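Local structure of inactive Zymogen C11 Protease (Parabacteroides distasonis, 6MZO) at residues S26-Q31 against I188-F193; A35-I40 against D71-I76; Y53-N58 against Q85-T90; P194-M199 against Y217-S222. The protein is an inactive zymogen of a clostripain-like (family C11) protease that, once activated, probably cleaves peptide bonds. One frame throughout, in Å; residues are numbered along the deposited sequence.

Interaction 1 of 4, residues S26-Q31 against I188-F193; sequences SGYVSQ and ILANGF
Tyr28, in the first turns of helix 26-43, lays one face of its ring against the backbone at Ala190, and the contact can be followed out along the side chain. CB points toward the loop 188-193, but the touching starts at CG. Chi1 of -74° sets CG beside the backbone N, and from there the ring runs along the peptide. Tyr28 CD1 lies 3.6 Å from Ala190 C, its CE1 is 3.6 Å from Ala190 CA, and its hydroxyl oxygen OH ends 4.1 Å from that same CA. Ala190 O sits above the ring near its rim, while Ala190 CB stays 4.3 Å from Tyr28 CE1. A turn further on, the extended Gln31 brings NE2 within 3.4 Å of ND2 of the poorly ordered Asn191; both are donors, so this is contact without a bond. The backbone is held otherwise: Asn191 O accepts from Asn32 ND2 and Trp114 NE1. With a serine in place of Tyr28, the Ala190 backbone would probably lose the ring that covers it, the two bonds to Asn191 O remaining. A loop after strand 178-183 packed so is consistent with the caspase-like alpha/beta fold of clan CD, where such loops gather at one end of the sheet.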
loop_
_atom_site.group_PDB
_atom_site.type_symbol
_atom_site.label_atom_id
_atom_site.label_comp_id
_atom_site.label_asym_id
_atom_site.label_seq_id
_atom_site.Cartn_x
_atom_site.Cartn_y
_atom_site.Cartn_z
ATOM N N SER A 26 -11.006 -0.495 -15.249
ATOM C CA SER A 26 -10.621 0.701 -16.003
ATOM C C SER A 26 -11.499 1.962 -15.726
ATOM O O SER A 26 -11.030 3.128 -15.788
ATOM C CB SER A 26 -10.665 0.355 -17.499
ATOM O OG SER A 26 -10.022 1.371 -18.223
ATOM N N GLY A 27 -12.800 1.713 -15.492
ATOM C CA GLY A 27 -13.730 2.760 -15.087
ATOM C C GLY A 27 -13.271 3.496 -13.850
ATOM O O GLY A 27 -13.448 4.717 -13.678
ATOM N N TYR A 28 -12.701 2.727 -12.938
ATOM C CA TYR A 28 -12.193 3.314 -11.712
ATOM C C TYR A 28 -10.967 4.223 -11.939
ATOM O O TYR A 28 -10.731 5.181 -11.208
ATOM C CB TYR A 28 -11.834 2.235 -10.713
ATOM C CG TYR A 28 -13.070 1.621 -10.127
ATOM C CD1 TYR A 28 -14.017 2.415 -9.493
ATOM C CD2 TYR A 28 -13.318 0.280 -10.243
ATOM C CE1 TYR A 28 -15.189 1.871 -8.972
ATOM C CE2 TYR A 28 -14.486 -0.278 -9.714
ATOM C CZ TYR A 28 -15.410 0.530 -9.079
ATOM O OH TYR A 28 -16.565 -0.032 -8.571
ATOM N N VAL A 29 -10.168 3.885 -12.946
ATOM C CA VAL A 29 -9.029 4.730 -13.257
ATOM C C VAL A 29 -9.564 6.065 -13.726
ATOM O O VAL A 29 -9.103 7.110 -13.285
ATOM C CB VAL A 29 -8.111 4.134 -14.369
ATOM C CG1 VAL A 29 -7.026 5.134 -14.726
ATOM C CG2 VAL A 29 -7.449 2.834 -13.878
ATOM N N SER A 30 -10.532 6.024 -14.625
ATOM C CA SER A 30 -11.151 7.297 -15.074
ATOM C C SER A 30 -11.760 8.126 -13.943
ATOM O O SER A 30 -11.603 9.379 -13.915
ATOM C CB SER A 30 -12.262 7.037 -16.121
ATOM O OG SER A 30 -11.771 6.297 -17.218
ATOM N N GLN A 31 -12.470 7.483 -13.016
ATOM C CA GLN A 31 -13.016 8.216 -11.851
ATOM C C GLN A 31 -11.932 8.833 -11.007
ATOM O O GLN A 31 -12.060 9.978 -10.564
ATOM C CB GLN A 31 -13.840 7.276 -10.960
ATOM C CG GLN A 31 -14.487 7.926 -9.773
ATOM C CD GLN A 31 -15.371 6.930 -8.999
ATOM O OE1 GLN A 31 -15.810 5.907 -9.544
ATOM N NE2 GLN A 31 -15.617 7.224 -7.725
ATOM N N ILE A 188 -9.349 -1.759 -0.051
ATOM C CA ILE A 188 -9.814 -0.483 -0.483
ATOM C C ILE A 188 -10.531 -0.795 -1.751
ATOM O O ILE A 188 -9.953 -1.394 -2.673
ATOM C CB ILE A 188 -8.718 0.458 -0.821
ATOM C CG1 ILE A 188 -7.796 0.620 0.366
ATOM C CG2 ILE A 188 -9.312 1.777 -1.260
ATOM C CD1 ILE A 188 -6.551 1.534 0.071
ATOM N N LEU A 189 -11.786 -0.440 -1.794
ATOM C CA LEU A 189 -12.502 -0.817 -2.993
ATOM C C LEU A 189 -12.814 0.451 -3.785
ATOM O O LEU A 189 -12.126 1.499 -3.649
ATOM C CB LEU A 189 -13.760 -1.648 -2.647
ATOM C CG LEU A 189 -13.543 -2.993 -1.908
ATOM C CD1 LEU A 189 -14.865 -3.717 -1.653
ATOM C CD2 LEU A 189 -12.551 -3.929 -2.614
ATOM N N ALA A 190 -13.817 0.331 -4.644
ATOM C CA ALA A 190 -14.272 1.423 -5.486
ATOM C C ALA A 190 -13.107 2.232 -6.046
ATOM O O ALA A 190 -12.097 1.687 -6.502
ATOM C CB ALA A 190 -15.210 2.325 -4.706
ATOM N N ASN A 191 -13.246 3.534 -5.977
ATOM C CA ASN A 191 -12.241 4.382 -6.560
ATOM C C ASN A 191 -10.906 4.160 -5.859
ATOM O O ASN A 191 -9.874 3.992 -6.522
ATOM C CB ASN A 191 -12.665 5.843 -6.478
ATOM C CG ASN A 191 -13.497 6.127 -5.253
ATOM O OD1 ASN A 191 -13.989 5.203 -4.600
ATOM N ND2 ASN A 191 -13.677 7.404 -4.939
ATOM N N GLY A 192 -10.917 4.086 -4.533
ATOM C CA GLY A 192 -9.636 4.155 -3.862
ATOM C C GLY A 192 -9.496 5.441 -3.014
ATOM O O GLY A 192 -10.480 5.831 -2.351
ATOM N N PHE A 193 -8.291 6.034 -2.990
ATOM C CA PHE A 193 -8.053 7.204 -2.149
ATOM C C PHE A 193 -8.843 8.435 -2.624
ATOM O O PHE A 193 -9.243 8.545 -3.803
ATOM C CB PHE A 193 -6.555 7.565 -2.080
ATOM C CG PHE A 193 -5.803 6.824 -1.047
ATOM C CD1 PHE A 193 -5.701 5.459 -1.108
ATOM C CD2 PHE A 193 -5.200 7.539 0.014
ATOM C CE1 PHE A 193 -4.935 4.758 -0.098
ATOM C CE2 PHE A 193 -4.486 6.868 1.007
ATOM C CZ PHE A 193 -4.326 5.484 0.929
#

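Interaction 2 of 4, residues A35-I40 against D71-I76; sequences AIKEGI and DTIRQI
Ile73 reaches Ile40 and Lys37 because of two successive turns in its side chain: CG1 stands beside the backbone N (chi1 -65°), and CD1 is then folded back instead of extended (chi2 -76°). That carries CD1 up to the helix. There Ile73 CD1 meets CG2 of Ile40 at 3.7 Å. CB of Ile40 is almost as near, at 3.8 Å from the same CD1, and the two isoleucine side chains cross at about a right angle, methyl set against branch point. Ile73 CD1 also rests 3.6 Å from Lys37 O, so it touches the helix backbone as well as its side chains. Lys37 itself adds only the root of its chain, with CB 4.1 Å from CG1 of Ile73. No hydrogen bond joins the two segments; the contact is van der Waals packing of a methyl on a branched side chain and on a backbone carbonyl. A serine in place of Ile73 would probably leave Ile40 without its methyl partner and open a gap beneath the helix backbone. Strand 72-80 is the outermost strand at this edge of the large sheet, paired to strand 62-69 through backbone hydrogen bonds of Arg74 with Lys67 and Ile76 with Gln65. Helix 26-43 lies over the sheet here, Ile40 also resting on Leu68 and Leu50, while Ile36 turns to Leu50, Ile17 and Phe19 and to Tyr195 and Met199 of helix 195-203.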
loop_
_atom_site.group_PDB
_atom_site.type_symbol
_atom_site.label_atom_id
_atom_site.label_comp_id
_atom_site.label_asym_id
_atom_site.label_seq_id
_atom_site.Cartn_x
_atom_site.Cartn_y
_atom_site.Cartn_z
ATOM N N ALA A 35 -10.999 12.767 -9.961
ATOM C CA ALA A 35 -10.776 13.243 -8.610
ATOM C C ALA A 35 -9.414 13.996 -8.515
ATOM O O ALA A 35 -9.330 15.007 -7.821
ATOM C CB ALA A 35 -10.805 12.053 -7.615
ATOM N N ILE A 36 -8.397 13.467 -9.180
ATOM C CA ILE A 36 -7.071 14.095 -9.166
ATOM C C ILE A 36 -7.168 15.452 -9.799
ATOM O O ILE A 36 -6.591 16.437 -9.250
ATOM C CB ILE A 36 -6.041 13.218 -9.944
ATOM C CG1 ILE A 36 -5.741 11.966 -9.108
ATOM C CG2 ILE A 36 -4.740 14.022 -10.309
ATOM C CD1 ILE A 36 -5.130 10.810 -9.959
ATOM N N LYS A 37 -7.831 15.542 -10.947
ATOM C CA LYS A 37 -7.949 16.895 -11.583
ATOM C C LYS A 37 -8.709 17.874 -10.695
ATOM O O LYS A 37 -8.334 19.051 -10.595
ATOM C CB LYS A 37 -8.636 16.772 -12.935
ATOM C CG LYS A 37 -7.792 16.043 -13.961
ATOM C CD LYS A 37 -8.647 15.334 -15.054
ATOM C CE LYS A 37 -9.218 16.248 -15.996
ATOM N NZ LYS A 37 -10.033 15.469 -17.086
ATOM N N GLU A 38 -9.772 17.415 -10.022
ATOM C CA GLU A 38 -10.471 18.326 -9.115
ATOM C C GLU A 38 -9.570 18.719 -7.934
ATOM O O GLU A 38 -9.647 19.883 -7.443
ATOM C CB GLU A 38 -11.789 17.710 -8.570
ATOM C CG GLU A 38 -12.767 17.585 -9.753
ATOM C CD GLU A 38 -14.157 17.200 -9.345
ATOM O OE1 GLU A 38 -14.328 16.634 -8.261
ATOM O OE2 GLU A 38 -15.089 17.475 -10.103
ATOM N N GLY A 39 -8.767 17.781 -7.473
ATOM C CA GLY A 39 -7.900 18.051 -6.317
ATOM C C GLY A 39 -6.820 19.074 -6.684
ATOM O O GLY A 39 -6.516 19.970 -5.868
ATOM N N ILE A 40 -6.208 18.918 -7.869
ATOM C CA ILE A 40 -5.234 19.961 -8.251
ATOM C C ILE A 40 -5.887 21.289 -8.355
ATOM O O ILE A 40 -5.258 22.322 -7.978
ATOM C CB ILE A 40 -4.591 19.606 -9.637
ATOM C CG1 ILE A 40 -3.858 18.253 -9.511
ATOM C CG2 ILE A 40 -3.704 20.762 -10.150
ATOM C CD1 ILE A 40 -3.631 17.704 -11.006
ATOM N N ASP A 71 -6.991 29.322 -14.807
ATOM C CA ASP A 71 -7.926 28.734 -13.843
ATOM C C ASP A 71 -8.241 27.285 -14.142
ATOM O O ASP A 71 -9.187 26.751 -13.595
ATOM C CB ASP A 71 -9.254 29.517 -13.745
ATOM C CG ASP A 71 -9.069 31.016 -13.493
ATOM O OD1 ASP A 71 -8.287 31.411 -12.627
ATOM O OD2 ASP A 71 -9.762 31.823 -14.138
ATOM N N THR A 72 -7.440 26.609 -14.947
ATOM C CA THR A 72 -7.847 25.290 -15.339
ATOM C C THR A 72 -6.746 24.263 -15.460
ATOM O O THR A 72 -5.622 24.564 -15.351
ATOM C CB THR A 72 -8.603 25.429 -16.683
ATOM O OG1 THR A 72 -9.258 24.222 -17.010
ATOM C CG2 THR A 72 -7.652 25.788 -17.789
ATOM N N ILE A 73 -7.113 23.033 -15.669
ATOM C CA ILE A 73 -6.164 21.924 -15.794
ATOM C C ILE A 73 -5.713 21.863 -17.249
ATOM O O ILE A 73 -6.552 21.963 -18.140
ATOM C CB ILE A 73 -6.801 20.558 -15.455
ATOM C CG1 ILE A 73 -7.221 20.484 -14.000
ATOM C CG2 ILE A 73 -5.810 19.396 -15.716
ATOM C CD1 ILE A 73 -6.042 20.289 -13.042
ATOM N N ARG A 74 -4.426 21.625 -17.455
ATOM C CA ARG A 74 -3.833 21.290 -18.787
ATOM C C ARG A 74 -3.251 19.902 -18.696
ATOM O O ARG A 74 -2.436 19.599 -17.810
ATOM C CB ARG A 74 -2.761 22.349 -19.163
ATOM C CG ARG A 74 -1.789 22.016 -20.339
ATOM C CD ARG A 74 -2.412 22.183 -21.697
ATOM N NE ARG A 74 -2.940 23.518 -21.966
ATOM C CZ ARG A 74 -3.656 23.814 -23.064
ATOM N NH1 ARG A 74 -3.894 22.873 -23.969
ATOM N NH2 ARG A 74 -4.148 25.031 -23.212
ATOM N N GLN A 75 -3.715 19.020 -19.557
ATOM C CA GLN A 75 -3.085 17.715 -19.660
ATOM C C GLN A 75 -2.055 17.703 -20.763
ATOM O O GLN A 75 -2.336 18.162 -21.887
ATOM C CB GLN A 75 -4.162 16.652 -19.875
ATOM C CG GLN A 75 -3.650 15.249 -20.052
ATOM C CD GLN A 75 -4.727 14.167 -19.765
ATOM O OE1 GLN A 75 -5.653 14.346 -18.937
ATOM N NE2 GLN A 75 -4.588 13.025 -20.442
ATOM N N ILE A 76 -0.838 17.260 -20.473
ATOM C CA ILE A 76 0.208 17.238 -21.489
ATOM C C ILE A 76 0.620 15.796 -21.672
ATOM O O ILE A 76 1.374 15.284 -20.806
ATOM C CB ILE A 76 1.457 18.099 -21.075
ATOM C CG1 ILE A 76 1.083 19.589 -20.932
ATOM C CG2 ILE A 76 2.607 17.997 -22.069
ATOM C CD1 ILE A 76 2.104 20.388 -20.168
#

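Interaction 3 of 4, residues Y53-N58 against Q85-T90; sequences YTDKQN and QNSAST
The Tyr53 ring meets loop 85-90 at its edge: Gln85 OE1 and Ser87 CB both lie near the ring plane at the hydroxyl end, while Tyr18 stacks with the ring from the neighbouring strand. Tyr53 OH donates to Gln85 OE1 over a short 2.5 Å. Ring and amide planes stand 55° apart, and the donor lies above the carbonyl plane, 47° out of it, so it misses the lone-pair directions. The extended Gln85 comes from the opposite direction. Beside the phenol, Ser87 CB packs 3.4 Å from Tyr53 OH. Ser87 OG stands between the backbone N and the carbonyl carbon (chi1 67°), which turns it to donate to Asp55 OD2 at 2.7 Å, on the anti side of the carboxylate. A water links the same partners, taking the N-H of Ser87 at 2.6 Å from N and lying 3.0 Å from Asp55 OD2. Asn86 OD1 accepts from Ala88 N in an Asx turn that overlies a type I turn, just before Ser89 caps helix 90-103. The bonds across the contact are polar and buried: segment 53-58 supplies one donor (Tyr53) and one acceptor (Asp55), each answered by the loop, which fixes the turn by directed bonds.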
loop_
_atom_site.group_PDB
_atom_site.type_symbol
_atom_site.label_atom_id
_atom_site.label_comp_id
_atom_site.label_asym_id
_atom_site.label_seq_id
_atom_site.Cartn_x
_atom_site.Cartn_y
_atom_site.Cartn_z
ATOM N N TYR A 53 0.676 7.851 -15.084
ATOM C CA TYR A 53 0.820 6.787 -16.087
ATOM C C TYR A 53 -0.457 6.017 -16.043
ATOM O O TYR A 53 -0.926 5.618 -14.913
ATOM C CB TYR A 53 1.991 5.869 -15.770
ATOM C CG TYR A 53 2.074 4.657 -16.665
ATOM C CD1 TYR A 53 2.788 4.704 -17.866
ATOM C CD2 TYR A 53 1.482 3.438 -16.279
ATOM C CE1 TYR A 53 2.871 3.581 -18.694
ATOM C CE2 TYR A 53 1.532 2.334 -17.115
ATOM C CZ TYR A 53 2.242 2.416 -18.299
ATOM O OH TYR A 53 2.326 1.274 -19.058
ATOM N N THR A 54 -1.057 5.815 -17.203
ATOM C CA THR A 54 -2.212 4.934 -17.262
ATOM C C THR A 54 -2.054 3.890 -18.334
ATOM O O THR A 54 -1.333 4.093 -19.345
ATOM C CB THR A 54 -3.524 5.690 -17.551
ATOM O OG1 THR A 54 -3.448 6.277 -18.863
ATOM C CG2 THR A 54 -3.820 6.795 -16.516
ATOM N N ASP A 55 -2.791 2.781 -18.163
ATOM C CA ASP A 55 -2.859 1.707 -19.181
ATOM C C ASP A 55 -4.294 1.194 -19.260
ATOM O O ASP A 55 -4.595 0.056 -18.928
ATOM C CB ASP A 55 -1.873 0.595 -18.825
ATOM C CG ASP A 55 -1.916 -0.586 -19.800
ATOM O OD1 ASP A 55 -2.135 -0.405 -21.016
ATOM O OD2 ASP A 55 -1.705 -1.701 -19.317
ATOM N N LYS A 56 -5.204 2.018 -19.730
ATOM C CA LYS A 56 -6.594 1.629 -19.686
ATOM C C LYS A 56 -6.922 0.671 -20.815
ATOM O O LYS A 56 -6.299 0.683 -21.890
ATOM C CB LYS A 56 -7.496 2.850 -19.789
ATOM C CG LYS A 56 -7.384 3.783 -18.566
ATOM C CD LYS A 56 -8.575 4.708 -18.466
ATOM C CE LYS A 56 -8.355 5.999 -19.236
ATOM N NZ LYS A 56 -9.489 6.963 -19.058
ATOM N N GLN A 57 -7.934 -0.139 -20.572
ATOM C CA GLN A 57 -8.394 -1.010 -21.632
ATOM C C GLN A 57 -8.957 -0.155 -22.776
ATOM O O GLN A 57 -9.590 0.884 -22.545
ATOM C CB GLN A 57 -9.407 -1.983 -21.101
ATOM C CG GLN A 57 -10.680 -1.373 -20.601
ATOM C CD GLN A 57 -11.711 -2.458 -20.348
ATOM O OE1 GLN A 57 -11.469 -3.621 -20.659
ATOM N NE2 GLN A 57 -12.856 -2.088 -19.777
ATOM N N ASN A 58 -8.670 -0.574 -24.009
ATOM C CA ASN A 58 -9.021 0.180 -25.211
ATOM C C ASN A 58 -8.344 1.532 -25.253
ATOM O O ASN A 58 -8.889 2.502 -25.776
ATOM C CB ASN A 58 -10.539 0.344 -25.339
ATOM C CG ASN A 58 -11.251 -0.984 -25.550
ATOM O OD1 ASN A 58 -12.290 -1.259 -24.936
ATOM N ND2 ASN A 58 -10.680 -1.825 -26.407
ATOM N N GLN A 85 3.616 -2.957 -24.216
ATOM C CA GLN A 85 4.194 -2.580 -22.975
ATOM C C GLN A 85 3.305 -3.193 -21.910
ATOM O O GLN A 85 2.098 -2.932 -21.867
ATOM C CB GLN A 85 4.276 -1.064 -22.852
ATOM C CG GLN A 85 4.910 -0.672 -21.535
ATOM C CD GLN A 85 4.915 0.813 -21.253
ATOM O OE1 GLN A 85 3.873 1.416 -21.051
ATOM N NE2 GLN A 85 6.102 1.395 -21.195
ATOM N N ASN A 86 3.887 -4.025 -21.062
ATOM C CA ASN A 86 3.138 -4.607 -19.946
ATOM C C ASN A 86 3.198 -3.739 -18.701
ATOM O O ASN A 86 4.232 -3.653 -18.043
ATOM C CB ASN A 86 3.669 -5.992 -19.626
ATOM C CG ASN A 86 2.921 -6.658 -18.499
ATOM O OD1 ASN A 86 1.883 -6.181 -18.046
ATOM N ND2 ASN A 86 3.436 -7.802 -18.060
ATOM N N SER A 87 2.080 -3.115 -18.360
ATOM C CA SER A 87 2.107 -2.186 -17.253
ATOM C C SER A 87 2.167 -2.903 -15.904
ATOM O O SER A 87 2.519 -2.286 -14.916
ATOM C CB SER A 87 0.891 -1.266 -17.302
ATOM O OG SER A 87 -0.304 -2.003 -17.071
ATOM N N ALA A 88 1.876 -4.199 -15.849
ATOM C CA ALA A 88 1.955 -4.888 -14.547
ATOM C C ALA A 88 3.359 -5.446 -14.265
ATOM O O ALA A 88 3.565 -6.274 -13.385
ATOM C CB ALA A 88 0.914 -6.003 -14.463
ATOM N N SER A 89 4.321 -4.991 -15.037
ATOM C CA SER A 89 5.685 -5.453 -14.956
ATOM C C SER A 89 6.476 -4.456 -14.135
ATOM O O SER A 89 6.341 -3.236 -14.344
ATOM C CB SER A 89 6.272 -5.557 -16.358
ATOM O OG SER A 89 7.655 -5.243 -16.380
ATOM N N THR A 90 7.333 -4.927 -13.243
ATOM C CA THR A 90 8.159 -3.957 -12.516
ATOM C C THR A 90 9.183 -3.256 -13.447
ATOM O O THR A 90 9.543 -2.096 -13.167
ATOM C CB THR A 90 8.906 -4.636 -11.361
ATOM O OG1 THR A 90 9.684 -5.701 -11.895
ATOM C CG2 THR A 90 7.918 -5.216 -10.341
HETATM O O HOH W 1 0.005 -4.172 -19.558
#

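Interaction 4 of 4, residues P194-M199 against Y217-S222; sequences PYQTIM and YTYYQS
Two helices that lie side by side on one face of the central sheet, 195-203 and 209-220, meet here where Pro194, leading into the first, touches Tyr219 near the end of the second. Pro194 CB sits over one face of the Tyr219 ring, 4.1 Å from its centroid and 25° off the ring normal, a CH-pi contact displaced toward the CG side. CG of the Tyr219 ring is its nearest atom, 3.7 Å from Pro194 CB. Tyr219 gets there with its own CG anti to the backbone N (chi1 -175°), which sets the ring beside the proline; the two run antiparallel, overlapping at Pro194 CB and Tyr219 CG. Gln196 comes to the ring as well. Its chain bends at chi2, bringing Gln196 NE2 to 3.3 Å from Tyr219 CE1; amide and ring planes are 69° apart, and the approach is neither squarely over a face nor at an edge. No hydrogen bond joins the segments. Next along the helix, Tyr220 turns one face to Tyr219, whose CD2 stands 3.6 Å above that ring's plane, over its centre, and Tyr220 OH bonds to Gly192 O just upstream of the proline. Pro194 O in turn accepts from Thr197 N at 2.9 Å, opening the loosely wound helix 195-203, which also packs against helix 26-43, Tyr195 on Asn32 and Ile36 and Gln196 on Ala35. The CH-pi contact ties the loop entering helix 195-203 to helix 209-220, in one outer layer of an alpha/beta/alpha sandwich.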
loop_
_atom_site.group_PDB
_atom_site.type_symbol
_atom_site.label_atom_id
_atom_site.label_comp_id
_atom_site.label_asym_id
_atom_site.label_seq_id
_atom_site.Cartn_x
_atom_site.Cartn_y
_atom_site.Cartn_z
ATOM N N PRO A 194 -9.084 9.386 -1.706
ATOM C CA PRO A 194 -9.856 10.592 -2.069
ATOM C C PRO A 194 -8.916 11.620 -2.675
ATOM O O PRO A 194 -8.489 12.594 -2.024
ATOM C CB PRO A 194 -10.427 11.043 -0.718
ATOM C CG PRO A 194 -9.334 10.641 0.298
ATOM C CD PRO A 194 -8.929 9.222 -0.239
ATOM N N TYR A 195 -8.524 11.349 -3.919
ATOM C CA TYR A 195 -7.511 12.216 -4.524
ATOM C C TYR A 195 -8.005 13.624 -4.512
ATOM O O TYR A 195 -7.197 14.580 -4.474
ATOM C CB TYR A 195 -7.157 11.763 -5.986
ATOM C CG TYR A 195 -6.440 10.426 -5.925
ATOM C CD1 TYR A 195 -5.113 10.385 -5.500
ATOM C CD2 TYR A 195 -7.111 9.238 -6.122
ATOM C CE1 TYR A 195 -4.428 9.159 -5.362
ATOM C CE2 TYR A 195 -6.446 7.986 -5.982
ATOM C CZ TYR A 195 -5.101 7.980 -5.575
ATOM O OH TYR A 195 -4.472 6.798 -5.391
ATOM N N GLN A 196 -9.336 13.832 -4.548
ATOM C CA GLN A 196 -9.789 15.229 -4.656
ATOM C C GLN A 196 -9.515 16.067 -3.396
ATOM O O GLN A 196 -9.665 17.317 -3.463
ATOM C CB GLN A 196 -11.296 15.229 -4.975
ATOM C CG GLN A 196 -12.196 14.784 -3.789
ATOM C CD GLN A 196 -12.253 13.286 -3.521
ATOM O OE1 GLN A 196 -11.678 12.432 -4.211
ATOM N NE2 GLN A 196 -13.017 12.942 -2.460
ATOM N N THR A 197 -9.035 15.439 -2.322
ATOM C CA THR A 197 -8.750 16.202 -1.117
ATOM C C THR A 197 -7.286 16.093 -0.697
ATOM O O THR A 197 -6.889 16.782 0.258
ATOM C CB THR A 197 -9.610 15.767 0.124
ATOM O OG1 THR A 197 -9.389 14.388 0.473
ATOM C CG2 THR A 197 -11.077 16.003 -0.118
ATOM N N ILE A 198 -6.489 15.216 -1.294
ATOM C CA ILE A 198 -5.101 15.010 -0.786
ATOM C C ILE A 198 -3.979 15.583 -1.683
ATOM O O ILE A 198 -2.774 15.362 -1.404
ATOM C CB ILE A 198 -4.744 13.538 -0.580
ATOM C CG1 ILE A 198 -5.013 12.735 -1.853
ATOM C CG2 ILE A 198 -5.725 12.988 0.577
ATOM C CD1 ILE A 198 -4.323 11.265 -1.793
ATOM N N MET A 199 -4.382 16.176 -2.817
ATOM C CA MET A 199 -3.293 16.536 -3.766
ATOM C C MET A 199 -2.330 17.562 -3.140
ATOM O O MET A 199 -1.061 17.352 -3.216
ATOM C CB MET A 199 -3.868 17.104 -5.091
ATOM C CG MET A 199 -4.771 16.064 -5.843
ATOM S SD MET A 199 -3.996 14.473 -6.106
ATOM C CE MET A 199 -2.496 14.995 -7.025
ATOM N N TYR A 217 -9.428 8.750 6.052
ATOM C CA TYR A 217 -10.404 8.482 7.145
ATOM C C TYR A 217 -11.599 9.413 7.101
ATOM O O TYR A 217 -12.754 8.933 7.133
ATOM C CB TYR A 217 -9.714 8.545 8.521
ATOM C CG TYR A 217 -10.775 8.354 9.618
ATOM C CD1 TYR A 217 -11.399 7.123 9.725
ATOM C CD2 TYR A 217 -11.218 9.413 10.406
ATOM C CE1 TYR A 217 -12.419 6.903 10.693
ATOM C CE2 TYR A 217 -12.246 9.212 11.362
ATOM C CZ TYR A 217 -12.835 7.966 11.472
ATOM O OH TYR A 217 -13.816 7.797 12.419
ATOM N N THR A 218 -11.357 10.739 6.954
ATOM C CA THR A 218 -12.490 11.670 6.886
ATOM C C THR A 218 -13.428 11.291 5.717
ATOM O O THR A 218 -14.663 11.299 5.866
ATOM C CB THR A 218 -11.952 13.095 6.730
ATOM O OG1 THR A 218 -11.242 13.392 7.947
ATOM C CG2 THR A 218 -13.093 14.084 6.549
ATOM N N TYR A 219 -12.859 10.974 4.561
ATOM C CA TYR A 219 -13.691 10.622 3.433
ATOM C C TYR A 219 -14.561 9.390 3.699
ATOM O O TYR A 219 -15.756 9.398 3.350
ATOM C CB TYR A 219 -12.849 10.374 2.194
ATOM C CG TYR A 219 -13.646 10.109 0.951
ATOM C CD1 TYR A 219 -14.316 11.154 0.303
ATOM C CD2 TYR A 219 -13.696 8.837 0.391
ATOM C CE1 TYR A 219 -15.017 10.919 -0.884
ATOM C CE2 TYR A 219 -14.392 8.599 -0.772
ATOM C CZ TYR A 219 -15.043 9.645 -1.413
ATOM O OH TYR A 219 -15.754 9.367 -2.562
ATOM N N TYR A 220 -13.977 8.372 4.341
ATOM C CA TYR A 220 -14.669 7.091 4.489
ATOM C C TYR A 220 -15.380 6.957 5.839
ATOM O O TYR A 220 -15.937 5.883 6.176
ATOM C CB TYR A 220 -13.644 5.954 4.280
ATOM C CG TYR A 220 -13.391 5.682 2.815
ATOM C CD1 TYR A 220 -14.401 5.200 2.002
ATOM C CD2 TYR A 220 -12.148 5.872 2.252
ATOM C CE1 TYR A 220 -14.211 4.972 0.670
ATOM C CE2 TYR A 220 -11.932 5.629 0.896
ATOM C CZ TYR A 220 -12.969 5.176 0.106
ATOM O OH TYR A 220 -12.756 4.914 -1.238
ATOM N N GLN A 221 -15.352 8.018 6.653
ATOM C CA GLN A 221 -15.764 7.938 8.077
ATOM C C GLN A 221 -17.185 7.404 8.250
ATOM O O GLN A 221 -17.499 6.727 9.242
ATOM C CB GLN A 221 -15.658 9.300 8.781
ATOM C CG GLN A 221 -16.014 9.253 10.274
ATOM C CD GLN A 221 -15.642 10.518 11.031
ATOM O OE1 GLN A 221 -15.335 11.551 10.422
ATOM N NE2 GLN A 221 -15.671 10.444 12.369
ATOM N N SER A 222 -18.075 7.711 7.318
ATOM C CA SER A 222 -19.455 7.240 7.503
ATOM C C SER A 222 -19.739 5.948 6.779
ATOM O O SER A 222 -20.857 5.447 6.820
ATOM C CB SER A 222 -20.428 8.317 7.041
ATOM O OG SER A 222 -20.372 9.361 7.980
#

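In the fold
Interactions 1, 2 and 4 all lie on one face of the large sheet, the first two sharing helix 26-43 and the last coupled to both: Ile36 and Gly39 of interaction 2 pack on Tyr195 and Met199, and Gly192 of interaction 1 bonds to Tyr220. Interaction 3 belongs to the opposite face, with helix 90-103, and is linked to interaction 1 by Lys56 reaching Ser30. It is also the buried one and the one closed by hydrogen bonds, whereas the other three are partly buried and rest on ring faces, methyls or a backbone carbonyl. Interaction 2 sits furthest out, at the sheet edge, its centre about 24 Å from the centre of the chain.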